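Side-chain contacts in class I phosphodiesterase PDEB1 (Leishmania major, PDB 2R8Q), which is a class I phosphodiesterase whose all-helical catalytic domain holds zinc, magnesium and 3-isobutyl-1-methylxanthine: residues I208-A213 / T248-G253; R24-S29 / P55-A60; N149-K154 / Y277-M282; G308-V313 / S338-W343. One frame throughout, in Å; residues are numbered along the deposited sequence.

Contact 1 (I208-A213 / T248-G253)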
loop_
_atom_site.group_PDB
_atom_site.type_symbol
_atom_site.label_atom_id
_atom_site.label_comp_id
_atom_site.label_asym_id
_atom_site.label_seq_id
_atom_site.Cartn_x
_atom_site.Cartn_y
_atom_site.Cartn_z
ATOM N N ILE A 208 -12.334 -3.828 4.796
ATOM C CA ILE A 208 -11.556 -4.035 3.578
ATOM C C ILE A 208 -12.427 -4.565 2.433
ATOM O O ILE A 208 -12.330 -4.082 1.302
ATOM C CB ILE A 208 -10.370 -4.990 3.864
ATOM C CG1 ILE A 208 -9.361 -4.261 4.758
ATOM C CG2 ILE A 208 -9.733 -5.464 2.557
ATOM C CD1 ILE A 208 -8.334 -5.155 5.436
ATOM N N ASP A 209 -13.279 -5.547 2.722
ATOM C CA ASP A 209 -14.161 -6.097 1.694
ATOM C C ASP A 209 -15.040 -5.000 1.112
ATOM O O ASP A 209 -15.240 -4.920 -0.103
ATOM C CB ASP A 209 -15.075 -7.189 2.263
ATOM C CG ASP A 209 -14.341 -8.483 2.556
ATOM O OD1 ASP A 209 -13.280 -8.730 1.936
ATOM O OD2 ASP A 209 -14.844 -9.264 3.394
ATOM N N CYS A 210 -15.571 -4.157 1.990
ATOM C CA CYS A 210 -16.442 -3.075 1.560
ATOM C C CYS A 210 -15.730 -2.039 0.701
ATOM O O CYS A 210 -16.265 -1.606 -0.317
ATOM C CB CYS A 210 -17.087 -2.408 2.777
ATOM S SG CYS A 210 -18.431 -3.399 3.467
ATOM N N VAL A 211 -14.527 -1.643 1.100
ATOM C CA VAL A 211 -13.786 -0.663 0.316
ATOM C C VAL A 211 -13.428 -1.247 -1.052
ATOM O O VAL A 211 -13.578 -0.586 -2.078
ATOM C CB VAL A 211 -12.480 -0.227 1.023
ATOM C CG1 VAL A 211 -11.710 0.746 0.138
ATOM C CG2 VAL A 211 -12.799 0.432 2.352
ATOM N N LEU A 212 -12.955 -2.488 -1.070
ATOM C CA LEU A 212 -12.582 -3.096 -2.340
ATOM C C LEU A 212 -13.789 -3.251 -3.259
ATOM O O LEU A 212 -13.655 -3.214 -4.486
ATOM C CB LEU A 212 -11.917 -4.456 -2.106
ATOM C CG LEU A 212 -10.586 -4.417 -1.343
ATOM C CD1 LEU A 212 -10.062 -5.841 -1.170
ATOM C CD2 LEU A 212 -9.572 -3.560 -2.093
ATOM N N ALA A 213 -14.965 -3.418 -2.663
ATOM C CA ALA A 213 -16.193 -3.578 -3.435
ATOM C C ALA A 213 -16.625 -2.302 -4.157
ATOM O O ALA A 213 -17.485 -2.357 -5.035
ATOM C CB ALA A 213 -17.321 -4.059 -2.530
ATOM N N THR A 248 -22.913 -4.390 -0.946
ATOM C CA THR A 248 -23.914 -3.838 -1.844
ATOM C C THR A 248 -24.411 -2.487 -1.336
ATOM O O THR A 248 -24.665 -1.578 -2.131
ATOM C CB THR A 248 -25.089 -4.812 -2.010
ATOM O OG1 THR A 248 -24.585 -6.075 -2.453
ATOM C CG2 THR A 248 -26.076 -4.290 -3.042
ATOM N N LEU A 249 -24.549 -2.355 -0.018
ATOM C CA LEU A 249 -24.990 -1.092 0.563
ATOM C C LEU A 249 -23.961 0.009 0.347
ATOM O O LEU A 249 -24.327 1.122 -0.031
ATOM C CB LEU A 249 -25.270 -1.236 2.062
ATOM C CG LEU A 249 -26.580 -1.929 2.447
ATOM C CD1 LEU A 249 -26.599 -2.177 3.944
ATOM C CD2 LEU A 249 -27.769 -1.067 2.023
ATOM N N ILE A 250 -22.679 -0.271 0.580
ATOM C CA ILE A 250 -21.696 0.787 0.374
ATOM C C ILE A 250 -21.627 1.157 -1.102
ATOM O O ILE A 250 -21.405 2.318 -1.442
ATOM C CB ILE A 250 -20.283 0.420 0.926
ATOM C CG1 ILE A 250 -19.406 1.680 0.916
ATOM C CG2 ILE A 250 -19.645 -0.698 0.100
ATOM C CD1 ILE A 250 -18.133 1.578 1.748
ATOM N N LYS A 251 -21.847 0.184 -1.984
ATOM C CA LYS A 251 -21.848 0.474 -3.413
ATOM C C LYS A 251 -23.016 1.409 -3.702
ATOM O O LYS A 251 -22.877 2.385 -4.441
ATOM C CB LYS A 251 -22.006 -0.807 -4.236
ATOM C CG LYS A 251 -20.703 -1.532 -4.528
ATOM C CD LYS A 251 -20.921 -2.714 -5.469
ATOM C CE LYS A 251 -21.566 -2.287 -6.785
ATOM N NZ LYS A 251 -20.772 -1.260 -7.517
ATOM N N ALA A 252 -24.165 1.113 -3.101
ATOM C CA ALA A 252 -25.361 1.929 -3.289
ATOM C C ALA A 252 -25.111 3.354 -2.806
ATOM O O ALA A 252 -25.433 4.317 -3.498
ATOM C CB ALA A 252 -26.541 1.320 -2.528
ATOM N N GLY A 253 -24.540 3.489 -1.615
ATOM C CA GLY A 253 -24.264 4.815 -1.099
ATOM C C GLY A 253 -23.300 5.565 -2.001
ATOM O O GLY A 253 -23.427 6.769 -2.209
HETATM O O HOH W 1 -18.282 -2.339 -7.808
#
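Cys-210 meets Ile-250 where segment 208-213, on helix 197-212, passes helix 239-254, their CA atoms 6.6 Å apart. The closest touch uses the backbone of the cysteine: its O lies 3.5 Å from Ile-250 CG2, and its CB stands 4.1 Å from the same methyl. The first torsion of Ile-250 explains this, for at chi1 -169° the CG2 branch is tucked between the residue's own N and carbonyl and is the one presented to Cys-210. Thr-136 of helix 127-139 touches both side chains, so a third helix closes this buried seam. Further on, Val-211 points away from the partner helix and packs on His-176 and Cys-177 of helix 171-184.

Ala-213 ends the segment and brings a carbonyl rather than a side chain into play. Its O rests 3.4 Å from Lys-251 CG, against the aliphatic stem of the lysine, which then folds back at chi3 and chi4 (57° and 58°). One water completes a bridge, donating to Ala-213 O at 2.9 Å and accepting from Lys-251 NZ at 2.7 Å. The ammonium is also bonded to His-219 ND1 and forms a cation-pi contact with Phe-317, so several partners fix the bent chain. This is helix-to-helix packing inside the all-helical phosphodiesterase domain, beside its metal centre: the Ile-250 side chain lies about 7 Å from the bound zinc.

Contact 2 (R24-S29 / P55-A60)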
loop_
_atom_site.group_PDB
_atom_site.type_symbol
_atom_site.label_atom_id
_atom_site.label_comp_id
_atom_site.label_asym_id
_atom_site.label_seq_id
_atom_site.Cartn_x
_atom_site.Cartn_y
_atom_site.Cartn_z
ATOM N N ARG A 24 -10.115 19.686 17.692
ATOM C CA ARG A 24 -11.332 19.049 18.168
ATOM C C ARG A 24 -12.327 20.122 18.598
ATOM O O ARG A 24 -13.522 20.019 18.322
ATOM C CB ARG A 24 -11.032 18.100 19.339
ATOM C CG ARG A 24 -10.306 16.817 18.935
ATOM C CD ARG A 24 -10.228 15.822 20.092
ATOM N NE ARG A 24 -9.315 16.267 21.143
ATOM C CZ ARG A 24 -8.008 16.024 21.150
ATOM N NH1 ARG A 24 -7.454 15.330 20.166
ATOM N NH2 ARG A 24 -7.246 16.492 22.135
ATOM N N GLU A 25 -11.821 21.157 19.264
ATOM C CA GLU A 25 -12.658 22.255 19.731
ATOM C C GLU A 25 -13.365 22.968 18.585
ATOM O O GLU A 25 -14.522 23.364 18.711
ATOM C CB GLU A 25 -11.806 23.253 20.521
ATOM C CG GLU A 25 -11.463 22.776 21.929
ATOM C CD GLU A 25 -10.229 23.454 22.499
ATOM O OE1 GLU A 25 -10.024 24.658 22.226
ATOM O OE2 GLU A 25 -9.468 22.784 23.233
ATOM N N ALA A 26 -12.668 23.121 17.466
ATOM C CA ALA A 26 -13.234 23.790 16.299
ATOM C C ALA A 26 -14.435 23.027 15.748
ATOM O O ALA A 26 -15.330 23.617 15.147
ATOM C CB ALA A 26 -12.168 23.948 15.221
ATOM N N VAL A 27 -14.455 21.712 15.946
ATOM C CA VAL A 27 -15.574 20.908 15.461
ATOM C C VAL A 27 -16.725 20.937 16.462
ATOM O O VAL A 27 -17.883 21.130 16.089
ATOM C CB VAL A 27 -15.162 19.432 15.227
ATOM C CG1 VAL A 27 -16.374 18.615 14.794
ATOM C CG2 VAL A 27 -14.067 19.359 14.167
ATOM N N MET A 28 -16.405 20.755 17.738
ATOM C CA MET A 28 -17.433 20.740 18.769
ATOM C C MET A 28 -18.109 22.090 18.994
ATOM O O MET A 28 -19.188 22.152 19.581
ATOM C CB MET A 28 -16.849 20.221 20.087
ATOM C CG MET A 28 -16.323 18.794 20.007
ATOM S SD MET A 28 -17.482 17.644 19.212
ATOM C CE MET A 28 -18.670 17.387 20.533
ATOM N N SER A 29 -17.488 23.166 18.521
ATOM C CA SER A 29 -18.064 24.495 18.693
ATOM C C SER A 29 -19.154 24.774 17.661
ATOM O O SER A 29 -19.927 25.718 17.807
ATOM C CB SER A 29 -16.978 25.569 18.591
ATOM O OG SER A 29 -16.512 25.705 17.262
ATOM N N PRO A 55 -16.850 25.222 6.840
ATOM C CA PRO A 55 -17.547 24.056 6.290
ATOM C C PRO A 55 -16.910 22.695 6.560
ATOM O O PRO A 55 -17.622 21.705 6.724
ATOM C CB PRO A 55 -17.658 24.395 4.802
ATOM C CG PRO A 55 -16.435 25.220 4.552
ATOM C CD PRO A 55 -16.388 26.120 5.766
ATOM N N MET A 56 -15.582 22.631 6.606
ATOM C CA MET A 56 -14.922 21.358 6.886
ATOM C C MET A 56 -15.169 20.949 8.334
ATOM O O MET A 56 -15.307 19.760 8.633
ATOM C CB MET A 56 -13.423 21.455 6.617
ATOM C CG MET A 56 -13.056 21.361 5.145
ATOM S SD MET A 56 -13.349 19.688 4.507
ATOM C CE MET A 56 -13.118 19.938 2.752
ATOM N N ASP A 57 -15.216 21.927 9.234
ATOM C CA ASP A 57 -15.478 21.630 10.641
ATOM C C ASP A 57 -16.942 21.223 10.796
ATOM O O ASP A 57 -17.267 20.289 11.534
ATOM C CB ASP A 57 -15.189 22.851 11.529
ATOM C CG ASP A 57 -13.708 23.144 11.668
ATOM O OD1 ASP A 57 -12.891 22.204 11.584
ATOM O OD2 ASP A 57 -13.357 24.325 11.888
ATOM N N ALA A 58 -17.831 21.922 10.097
ATOM C CA ALA A 58 -19.251 21.602 10.161
ATOM C C ALA A 58 -19.505 20.190 9.621
ATOM O O ALA A 58 -20.290 19.438 10.187
ATOM C CB ALA A 58 -20.055 22.635 9.366
ATOM N N ALA A 59 -18.837 19.834 8.529
ATOM C CA ALA A 59 -19.004 18.504 7.944
ATOM C C ALA A 59 -18.527 17.423 8.915
ATOM O O ALA A 59 -19.145 16.367 9.034
ATOM C CB ALA A 59 -18.233 18.413 6.631
ATOM N N ALA A 60 -17.420 17.687 9.596
ATOM C CA ALA A 60 -16.888 16.739 10.570
ATOM C C ALA A 60 -17.895 16.619 11.714
ATOM O O ALA A 60 -18.080 15.546 12.291
ATOM C CB ALA A 60 -15.554 17.234 11.100
HETATM O O HOH W 2 -14.913 25.852 13.599
#
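Contact between Val-27 and the Asp-57/Ala-60 face is a steep helix crossing at the periphery of the helical phosphodiesterase fold, about 20 Å from the centre of the chain. Helix 21-28 meets the first turns of helix 55-68 with local axes 8.6 Å apart and a signed crossing angle of -75°. The backbones come close, the CA atoms of Val-27 and Asp-57 being 4.9 Å apart.

Val-27 lays both methyls on the patch formed by Asp-57 and Ala-60. CG1, which a chi1 of 177° turns away from the valine's own N, reaches the backbone and lies 3.8 Å from Asp-57 O, while CG2 rests 4.0 Å from Ala-60 CB. Leu-88 of helix 80-92 packs on the same valine, so three helices converge here. The carboxylate of Asp-57 passes beside Ala-26, whose CB is 3.6 Å from Asp-57 OD2; this is a van der Waals touch, and the charge is answered elsewhere. Asp-57 OD1 forms a salt bridge with Arg-91, which would be expected to hold the carboxylate in its ionised form and to limit its rotation. The other oxygen is tied to the N-terminal helix through solvent: a single water donates one proton to Ala-26 O and the other to Asp-57 OD2, each over 2.8 Å.

Contact 3 (N149-K154 / Y277-M282)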
loop_
_atom_site.group_PDB
_atom_site.type_symbol
_atom_site.label_atom_id
_atom_site.label_comp_id
_atom_site.label_asym_id
_atom_site.label_seq_id
_atom_site.Cartn_x
_atom_site.Cartn_y
_atom_site.Cartn_z
ATOM N N ASN A 149 -8.943 4.756 -11.710
ATOM C CA ASN A 149 -7.927 3.720 -11.856
ATOM C C ASN A 149 -7.347 3.657 -13.263
ATOM O O ASN A 149 -6.153 3.411 -13.431
ATOM C CB ASN A 149 -8.482 2.343 -11.470
ATOM C CG ASN A 149 -8.711 2.201 -9.978
ATOM O OD1 ASN A 149 -8.027 2.829 -9.171
ATOM N ND2 ASN A 149 -9.660 1.352 -9.603
ATOM N N SER A 150 -8.189 3.883 -14.268
ATOM C CA SER A 150 -7.739 3.838 -15.656
ATOM C C SER A 150 -6.604 4.820 -15.924
ATOM O O SER A 150 -5.665 4.514 -16.664
ATOM C CB SER A 150 -8.907 4.137 -16.597
ATOM O OG SER A 150 -8.481 4.108 -17.949
ATOM N N PHE A 151 -6.688 5.999 -15.320
ATOM C CA PHE A 151 -5.672 7.028 -15.499
ATOM C C PHE A 151 -4.282 6.515 -15.141
ATOM O O PHE A 151 -3.321 6.729 -15.887
ATOM C CB PHE A 151 -6.021 8.252 -14.644
ATOM C CG PHE A 151 -5.036 9.381 -14.759
ATOM C CD1 PHE A 151 -3.897 9.414 -13.958
ATOM C CD2 PHE A 151 -5.259 10.423 -15.654
ATOM C CE1 PHE A 151 -2.994 10.476 -14.046
ATOM C CE2 PHE A 151 -4.367 11.486 -15.751
ATOM C CZ PHE A 151 -3.228 11.513 -14.941
ATOM N N TYR A 152 -4.175 5.826 -14.008
ATOM C CA TYR A 152 -2.886 5.304 -13.575
ATOM C C TYR A 152 -2.288 4.320 -14.571
ATOM O O TYR A 152 -1.072 4.272 -14.758
ATOM C CB TYR A 152 -3.019 4.648 -12.200
ATOM C CG TYR A 152 -3.357 5.639 -11.115
ATOM C CD1 TYR A 152 -4.675 5.831 -10.702
ATOM C CD2 TYR A 152 -2.362 6.417 -10.528
ATOM C CE1 TYR A 152 -4.992 6.774 -9.730
ATOM C CE2 TYR A 152 -2.666 7.364 -9.558
ATOM C CZ TYR A 152 -3.983 7.539 -9.163
ATOM O OH TYR A 152 -4.283 8.484 -8.209
ATOM N N LEU A 153 -3.147 3.544 -15.219
ATOM C CA LEU A 153 -2.688 2.569 -16.195
ATOM C C LEU A 153 -2.316 3.244 -17.515
ATOM O O LEU A 153 -1.261 2.970 -18.086
ATOM C CB LEU A 153 -3.775 1.517 -16.431
ATOM C CG LEU A 153 -4.208 0.718 -15.201
ATOM C CD1 LEU A 153 -5.317 -0.251 -15.584
ATOM C CD2 LEU A 153 -3.016 -0.037 -14.626
ATOM N N LYS A 154 -3.182 4.137 -17.985
ATOM C CA LYS A 154 -2.955 4.844 -19.245
ATOM C C LYS A 154 -1.697 5.708 -19.279
ATOM O O LYS A 154 -1.065 5.851 -20.328
ATOM C CB LYS A 154 -4.151 5.743 -19.574
ATOM C CG LYS A 154 -5.455 5.021 -19.837
ATOM C CD LYS A 154 -6.554 6.029 -20.154
ATOM C CE LYS A 154 -7.870 5.348 -20.484
ATOM N NZ LYS A 154 -8.958 6.343 -20.699
ATOM N N TYR A 277 -13.555 16.462 -15.853
ATOM C CA TYR A 277 -12.931 17.383 -16.801
ATOM C C TYR A 277 -11.474 17.647 -16.436
ATOM O O TYR A 277 -10.623 17.790 -17.313
ATOM C CB TYR A 277 -13.692 18.711 -16.850
ATOM C CG TYR A 277 -15.004 18.668 -17.604
ATOM C CD1 TYR A 277 -15.860 19.766 -17.599
ATOM C CD2 TYR A 277 -15.383 17.541 -18.331
ATOM C CE1 TYR A 277 -17.063 19.745 -18.297
ATOM C CE2 TYR A 277 -16.586 17.510 -19.036
ATOM C CZ TYR A 277 -17.418 18.616 -19.013
ATOM O OH TYR A 277 -18.607 18.590 -19.707
ATOM N N ARG A 278 -11.178 17.712 -15.143
ATOM C CA ARG A 278 -9.802 17.956 -14.739
ATOM C C ARG A 278 -8.937 16.741 -15.048
ATOM O O ARG A 278 -7.752 16.886 -15.352
ATOM C CB ARG A 278 -9.729 18.334 -13.257
ATOM C CG ARG A 278 -10.379 19.678 -12.974
ATOM C CD ARG A 278 -10.153 20.160 -11.553
ATOM N NE ARG A 278 -10.928 21.368 -11.292
ATOM C CZ ARG A 278 -10.895 22.054 -10.156
ATOM N NH1 ARG A 278 -10.120 21.654 -9.158
ATOM N NH2 ARG A 278 -11.644 23.139 -10.019
ATOM N N GLN A 279 -9.512 15.542 -14.970
ATOM C CA GLN A 279 -8.736 14.352 -15.307
ATOM C C GLN A 279 -8.457 14.422 -16.802
ATOM O O GLN A 279 -7.362 14.099 -17.255
ATOM C CB GLN A 279 -9.498 13.058 -15.007
ATOM C CG GLN A 279 -8.732 11.824 -15.493
ATOM C CD GLN A 279 -9.394 10.508 -15.138
ATOM O OE1 GLN A 279 -10.006 10.371 -14.081
ATOM N NE2 GLN A 279 -9.253 9.520 -16.018
ATOM N N GLY A 280 -9.467 14.837 -17.560
ATOM C CA GLY A 280 -9.314 14.952 -18.998
ATOM C C GLY A 280 -8.221 15.940 -19.359
ATOM O O GLY A 280 -7.422 15.683 -20.263
ATOM N N ASP A 281 -8.183 17.072 -18.660
ATOM C CA ASP A 281 -7.164 18.082 -18.921
ATOM C C ASP A 281 -5.780 17.493 -18.670
ATOM O O ASP A 281 -4.843 17.748 -19.425
ATOM C CB ASP A 281 -7.363 19.314 -18.032
ATOM C CG ASP A 281 -8.631 20.080 -18.360
ATOM O OD1 ASP A 281 -9.129 19.957 -19.500
ATOM O OD2 ASP A 281 -9.122 20.818 -17.480
ATOM N N MET A 282 -5.653 16.704 -17.608
ATOM C CA MET A 282 -4.372 16.083 -17.285
ATOM C C MET A 282 -3.990 15.040 -18.324
ATOM O O MET A 282 -2.809 14.875 -18.640
ATOM C CB MET A 282 -4.416 15.436 -15.899
ATOM C CG MET A 282 -4.419 16.436 -14.758
ATOM S SD MET A 282 -4.371 15.639 -13.144
ATOM C CE MET A 282 -6.105 15.469 -12.814
#
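Segments 149-154 and 277-282, on two helices, have their closest CA atoms at Phe-151 and Gln-279, 7.9 Å apart, so that side chains must span the gap. Phe-151 does most of this. A chi1 of -180° swings its ring out toward helix 262-285, where its CD2-CE2 side meets Gln-279 and Met-282, about one turn apart. Gln-279, extended beyond CG, runs past the phenylalanine in the opposite direction: its CG approaches Phe-151 CD2 at 3.7 Å, and its NE2 comes within 3.7 Å of Phe-151 CB. The amide and ring planes are 75° apart, and the meeting is one of van der Waals contact.

The polar end of the glutamine is held by residues flanking the contact. OE1 accepts from Asn-148 N, the residue just before segment 149-154, and NE2 donates to Glu-283 OE2, so the buried amide has a partner on each terminal atom and its rotation is fixed. Asn-148 OD1 in turn accepts from Phe-151 N. Met-282 crosses the phenylalanine at about a right angle, placing its CB 4.0 Å from Phe-151 CE2. Its sulfur reaches 5.5 Å from the ring centroid, 45° off the normal. Such an oblique Met-aromatic contact, beside an amide pinned at both ends, joins two helices of the all-helical phosphodiesterase domain far apart in sequence.

Contact 4 (G308-V313 / S338-W343). With IBM (3-isobutyl-1-methylxanthine), chain E.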
loop_
_atom_site.group_PDB
_atom_site.type_symbol
_atom_site.label_atom_id
_atom_site.label_comp_id
_atom_site.label_asym_id
_atom_site.label_seq_id
_atom_site.Cartn_x
_atom_site.Cartn_y
_atom_site.Cartn_z
ATOM N N GLY A 308 -27.521 9.071 -19.073
ATOM C CA GLY A 308 -26.735 7.909 -19.448
ATOM C C GLY A 308 -26.339 7.090 -18.234
ATOM O O GLY A 308 -26.443 5.863 -18.237
ATOM N N PHE A 309 -25.894 7.768 -17.180
ATOM C CA PHE A 309 -25.484 7.079 -15.960
ATOM C C PHE A 309 -26.675 6.389 -15.294
ATOM O O PHE A 309 -26.557 5.270 -14.792
ATOM C CB PHE A 309 -24.839 8.065 -14.985
ATOM C CG PHE A 309 -24.254 7.415 -13.766
ATOM C CD1 PHE A 309 -23.222 6.488 -13.884
ATOM C CD2 PHE A 309 -24.735 7.723 -12.499
ATOM C CE1 PHE A 309 -22.676 5.879 -12.755
ATOM C CE2 PHE A 309 -24.195 7.120 -11.365
ATOM C CZ PHE A 309 -23.164 6.195 -11.494
ATOM N N ILE A 310 -27.823 7.057 -15.287
ATOM C CA ILE A 310 -29.020 6.479 -14.690
ATOM C C ILE A 310 -29.484 5.258 -15.485
ATOM O O ILE A 310 -29.684 4.179 -14.931
ATOM C CB ILE A 310 -30.175 7.504 -14.640
ATOM C CG1 ILE A 310 -29.875 8.571 -13.582
ATOM C CG2 ILE A 310 -31.493 6.797 -14.337
ATOM C CD1 ILE A 310 -30.892 9.700 -13.542
ATOM N N ASP A 311 -29.638 5.438 -16.791
ATOM C CA ASP A 311 -30.096 4.367 -17.665
ATOM C C ASP A 311 -29.268 3.089 -17.672
ATOM O O ASP A 311 -29.824 1.991 -17.627
ATOM C CB ASP A 311 -30.215 4.881 -19.104
ATOM C CG ASP A 311 -31.452 5.724 -19.320
ATOM O OD1 ASP A 311 -32.225 5.897 -18.354
ATOM O OD2 ASP A 311 -31.655 6.210 -20.457
ATOM N N PHE A 312 -27.947 3.215 -17.716
ATOM C CA PHE A 312 -27.111 2.026 -17.796
ATOM C C PHE A 312 -26.291 1.616 -16.581
ATOM O O PHE A 312 -25.590 0.607 -16.627
ATOM C CB PHE A 312 -26.202 2.143 -19.020
ATOM C CG PHE A 312 -26.955 2.397 -20.296
ATOM C CD1 PHE A 312 -27.015 3.674 -20.844
ATOM C CD2 PHE A 312 -27.647 1.365 -20.923
ATOM C CE1 PHE A 312 -27.759 3.924 -22.000
ATOM C CE2 PHE A 312 -28.394 1.603 -22.078
ATOM C CZ PHE A 312 -28.449 2.886 -22.616
ATOM N N VAL A 313 -26.377 2.373 -15.494
ATOM C CA VAL A 313 -25.622 2.014 -14.301
ATOM C C VAL A 313 -26.441 2.109 -13.019
ATOM O O VAL A 313 -26.962 1.106 -12.530
ATOM C CB VAL A 313 -24.353 2.889 -14.142
ATOM C CG1 VAL A 313 -23.576 2.458 -12.902
ATOM C CG2 VAL A 313 -23.472 2.764 -15.378
ATOM N N SER A 338 -37.897 9.893 -10.932
ATOM C CA SER A 338 -38.397 11.255 -11.072
ATOM C C SER A 338 -37.265 12.180 -11.516
ATOM O O SER A 338 -37.500 13.167 -12.211
ATOM C CB SER A 338 -39.014 11.753 -9.756
ATOM O OG SER A 338 -38.083 11.735 -8.691
ATOM N N ASN A 339 -36.035 11.861 -11.121
ATOM C CA ASN A 339 -34.899 12.677 -11.529
ATOM C C ASN A 339 -34.627 12.493 -13.019
ATOM O O ASN A 339 -34.349 13.461 -13.722
ATOM C CB ASN A 339 -33.636 12.324 -10.729
ATOM C CG ASN A 339 -33.634 12.934 -9.338
ATOM O OD1 ASN A 339 -34.361 13.887 -9.066
ATOM N ND2 ASN A 339 -32.797 12.397 -8.455
ATOM N N ARG A 340 -34.703 11.257 -13.504
ATOM C CA ARG A 340 -34.462 11.019 -14.922
ATOM C C ARG A 340 -35.471 11.814 -15.735
ATOM O O ARG A 340 -35.128 12.406 -16.758
ATOM C CB ARG A 340 -34.599 9.537 -15.285
ATOM C CG ARG A 340 -34.191 9.264 -16.733
ATOM C CD ARG A 340 -34.624 7.897 -17.221
ATOM N NE ARG A 340 -34.112 7.614 -18.562
ATOM C CZ ARG A 340 -34.443 8.288 -19.661
ATOM N NH1 ARG A 340 -35.299 9.299 -19.600
ATOM N NH2 ARG A 340 -33.915 7.947 -20.831
ATOM N N ALA A 341 -36.717 11.822 -15.270
ATOM C CA ALA A 341 -37.782 12.546 -15.954
ATOM C C ALA A 341 -37.465 14.036 -16.018
ATOM O O ALA A 341 -37.694 14.683 -17.041
ATOM C CB ALA A 341 -39.108 12.322 -15.237
ATOM N N LYS A 342 -36.936 14.578 -14.926
ATOM C CA LYS A 342 -36.594 15.995 -14.882
ATOM C C LYS A 342 -35.427 16.314 -15.814
ATOM O O LYS A 342 -35.407 17.368 -16.447
ATOM C CB LYS A 342 -36.269 16.418 -13.447
ATOM C CG LYS A 342 -37.462 16.306 -12.509
ATOM C CD LYS A 342 -37.128 16.761 -11.098
ATOM C CE LYS A 342 -38.347 16.670 -10.194
ATOM N NZ LYS A 342 -38.055 17.147 -8.815
ATOM N N TRP A 343 -34.455 15.410 -15.903
ATOM C CA TRP A 343 -33.318 15.631 -16.792
ATOM C C TRP A 343 -33.810 15.600 -18.236
ATOM O O TRP A 343 -33.359 16.382 -19.074
ATOM C CB TRP A 343 -32.252 14.546 -16.604
ATOM C CG TRP A 343 -31.443 14.673 -15.343
ATOM C CD1 TRP A 343 -31.329 13.743 -14.350
ATOM C CD2 TRP A 343 -30.606 15.775 -14.960
ATOM N NE1 TRP A 343 -30.473 14.195 -13.372
ATOM C CE2 TRP A 343 -30.015 15.439 -13.721
ATOM C CE3 TRP A 343 -30.298 17.013 -15.544
ATOM C CZ2 TRP A 343 -29.131 16.296 -13.052
ATOM C CZ3 TRP A 343 -29.418 17.866 -14.880
ATOM C CH2 TRP A 343 -28.846 17.500 -13.644
HETATM N N9 IBM E . -19.766 8.017 -13.010
HETATM C C8 IBM E . -20.137 8.490 -14.245
HETATM N N7 IBM E . -21.049 9.428 -14.198
HETATM C C5 IBM E . -21.295 9.583 -12.841
HETATM C C4 IBM E . -20.515 8.724 -12.098
HETATM N N3 IBM E . -20.485 8.597 -10.754
HETATM C C2 IBM E . -21.340 9.427 -10.085
HETATM N N1 IBM E . -22.169 10.332 -10.756
HETATM C C6 IBM E . -22.146 10.411 -12.128
HETATM O O6 IBM E . -22.867 11.203 -12.716
HETATM O O2 IBM E . -21.383 9.376 -8.860
HETATM C C10 IBM E . -23.061 11.196 -9.997
HETATM C C11 IBM E . -19.608 7.657 -10.077
HETATM C C12 IBM E . -18.152 8.071 -10.305
HETATM C C13 IBM E . -17.679 9.016 -9.208
HETATM C C14 IBM E . -17.250 6.849 -10.394
#
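Arg-340 reaches Asp-311 because its first torsion directs CG away from its own N and the chain stays extended from CG to NE, while the aspartate CG, beside its own backbone N, brings the carboxylate across to meet it. The two side chains cross at about a right angle, yet their flat groups are nearly coplanar, 19° apart. The result is a side-on, two-pronged salt bridge. Arg-340 NE donates to Asp-311 OD1 at 2.6 Å, and Arg-340 NH2 donates to Asp-311 OD2 at 2.9 Å, both bonds fairly straight. Both oxygens use their syn lone pairs and both lie close to the guanidinium plane, so the double grip fixes the rotation of either group and probably stabilises both charges.

Ile-310 supplies the apolar half. Its CD1 lies 4.0 Å from Arg-340 CA and 4.1 Å from Trp-343 CD1, so that one methyl touches both the root of the arginine and the indole. One residue earlier, Phe-309 spreads one ring face over 3-isobutyl-1-methylxanthine, with IBM C5 3.7 Å above the ring centre; Gln-306 hydrogen-bonds the same ligand. Helix 302-324 thus carries pocket residues on one side and meets helix 330-348 on another, the local axes 10.5 Å apart at -139°. Helix 262-285 borders the pair, its Phe-262 ring meeting Trp-343.

Along the chain contact 2 closes first, and contact 4 opens last. Contact 3 spans residues 149 to 282 and encloses contact 1 in sequence, although their centres lie 23 Å apart. None of the four touches another; the nearest approach is about 7 Å between atoms of contacts 1 and 4, while the centres of contacts 2 and 4 are 35 Å apart. Contact 1 sits 8 Å from the chain centre, the other three about 20 Å. Successive helices 239-254, 262-285 and 302-324 serve contacts 1, 3 and 4 in turn. Separate helix pairings thus hold one helical domain together; contact 1 lies near the metals and contact 4 carries a residue of the ligand pocket.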